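Local coordinates for hypothetical protein DR_0824 (Deinococcus radiodurans, PDB 2IMR), which catalyses the zinc-dependent deamination of aminodeoxyfutalosine to futalosine, a step in menaquinone biosynthesis, at residues P285-Y288 with L289-G293. Sequence-based numbering, arbitrary orientation.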
loop_
_atom_site.group_PDB
_atom_site.type_symbol
_atom_site.label_atom_id
_atom_site.label_comp_id
_atom_site.label_asym_id
_atom_site.label_seq_id
_atom_site.Cartn_x
_atom_site.Cartn_y
_atom_site.Cartn_z
ATOM N N PRO A 285 19.055 -1.015 -3.361
ATOM C CA PRO A 285 18.298 -1.938 -2.515
ATOM C C PRO A 285 17.494 -2.949 -3.335
ATOM O O PRO A 285 17.300 -4.086 -2.910
ATOM C CB PRO A 285 17.412 -1.003 -1.682
ATOM C CG PRO A 285 17.293 0.234 -2.550
ATOM C CD PRO A 285 18.691 0.385 -3.091
ATOM N N VAL A 286 17.025 -2.540 -4.510
ATOM C CA VAL A 286 16.250 -3.448 -5.348
ATOM C C VAL A 286 17.134 -4.552 -5.925
ATOM O O VAL A 286 16.760 -5.729 -5.914
ATOM C CB VAL A 286 15.550 -2.686 -6.492
ATOM C CG1 VAL A 286 14.739 -3.652 -7.344
ATOM C CG2 VAL A 286 14.633 -1.604 -5.900
ATOM N N ARG A 287 18.306 -4.181 -6.428
ATOM C CA ARG A 287 19.216 -5.177 -6.984
ATOM C C ARG A 287 19.616 -6.133 -5.864
ATOM O O ARG A 287 19.708 -7.340 -6.064
ATOM C CB ARG A 287 20.458 -4.514 -7.572
ATOM C CG ARG A 287 21.370 -5.500 -8.277
ATOM C CD ARG A 287 22.673 -4.866 -8.726
ATOM N NE ARG A 287 23.639 -5.905 -9.067
ATOM C CZ ARG A 287 24.953 -5.793 -8.911
ATOM N NH1 ARG A 287 25.477 -4.678 -8.421
ATOM N NH2 ARG A 287 25.744 -6.813 -9.223
ATOM N N TYR A 288 19.850 -5.580 -4.680
ATOM C CA TYR A 288 20.199 -6.383 -3.516
ATOM C C TYR A 288 19.158 -7.482 -3.285
ATOM O O TYR A 288 19.499 -8.659 -3.180
ATOM C CB TYR A 288 20.291 -5.489 -2.276
ATOM C CG TYR A 288 20.156 -6.230 -0.966
ATOM C CD1 TYR A 288 21.065 -7.224 -0.606
ATOM C CD2 TYR A 288 19.108 -5.936 -0.084
ATOM C CE1 TYR A 288 20.938 -7.912 0.599
ATOM C CE2 TYR A 288 18.970 -6.616 1.119
ATOM C CZ TYR A 288 19.888 -7.603 1.455
ATOM O OH TYR A 288 19.758 -8.281 2.644
ATOM N N LEU A 289 17.885 -7.099 -3.202
ATOM C CA LEU A 289 16.816 -8.074 -2.975
ATOM C C LEU A 289 16.681 -9.068 -4.119
ATOM O O LEU A 289 16.411 -10.248 -3.907
ATOM C CB LEU A 289 15.475 -7.364 -2.784
ATOM C CG LEU A 289 15.320 -6.535 -1.510
ATOM C CD1 LEU A 289 13.975 -5.799 -1.537
ATOM C CD2 LEU A 289 15.416 -7.454 -0.301
ATOM N N ASP A 290 16.855 -8.578 -5.340
ATOM C CA ASP A 290 16.733 -9.430 -6.510
ATOM C C ASP A 290 17.810 -10.516 -6.507
ATOM O O ASP A 290 17.509 -11.697 -6.694
ATOM C CB ASP A 290 16.830 -8.579 -7.777
ATOM C CG ASP A 290 16.420 -9.342 -9.026
ATOM O OD1 ASP A 290 15.467 -10.152 -8.949
ATOM O OD2 ASP A 290 17.037 -9.118 -10.085
ATOM N N GLU A 291 19.058 -10.122 -6.275
ATOM C CA GLU A 291 20.153 -11.090 -6.263
ATOM C C GLU A 291 20.127 -11.968 -5.021
ATOM O O GLU A 291 20.693 -13.063 -5.016
ATOM C CB GLU A 291 21.499 -10.377 -6.380
ATOM C CG GLU A 291 21.574 -9.454 -7.581
ATOM C CD GLU A 291 22.980 -9.016 -7.911
ATOM O OE1 GLU A 291 23.811 -8.898 -6.985
ATOM O OE2 GLU A 291 23.252 -8.773 -9.105
ATOM N N LEU A 292 19.467 -11.490 -3.970
ATOM C CA LEU A 292 19.360 -12.262 -2.743
ATOM C C LEU A 292 18.333 -13.366 -2.940
ATOM O O LEU A 292 18.273 -14.313 -2.157
ATOM C CB LEU A 292 18.938 -11.367 -1.571
ATOM C CG LEU A 292 18.840 -12.040 -0.200
ATOM C CD1 LEU A 292 20.175 -12.680 0.169
ATOM C CD2 LEU A 292 18.453 -11.003 0.848
ATOM N N GLY A 293 17.525 -13.233 -3.991
ATOM C CA GLY A 293 16.512 -14.231 -4.285
ATOM C C GLY A 293 15.185 -13.960 -3.607
ATOM O O GLY A 293 14.287 -14.800 -3.624
#
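Arg287 and Glu291 form an i to i+4 salt bridge on helix 285-292, a two-turn helix ending in a Schellman motif, and show how one short helix can carry both a charged pair and an apolar group, here Tyr288, Leu289 and Leu292. Within the TIM-barrel fold of the amidohydrolase family it packs among helices 220-233, 245-253 and 309-318, the Leu289 side chain about 14 Å from the zinc ion. With CG anti to the backbone N (chi1 -175°) and the chain extended as far as NE, the arginine reaches alongside the next turn, where its NE makes a weak, bent hydrogen bond of 2.9 Å to Glu291 OE2; a second weak one comes from Arg287 NH2 at 3.2 Å. OE2 lies at the guanidinium edge, near its plane, but the carboxylate itself is turned 78° against that plane, and the single oxygen OE2 accepts both N-H groups. The other, OE1, pairs with Arg277, while Arg287 NH1 reaches Asp282. Were Arg287 replaced by alanine, Glu291 OE2 would probably lose its mate on this helix and Asp282 a positive partner.

The apolar group centres on Tyr288, which is buried. Leu292 lies beside it, pointing the same way, and brings CD2 obliquely to within 3.7 Å of Tyr288 CZ; Leu289 CD2 approaches Tyr288 CE2 at 3.9 Å. At the C-terminal end Gly293 takes positive phi (89°), and its N bonds back to Asp290 O at 3.1 Å.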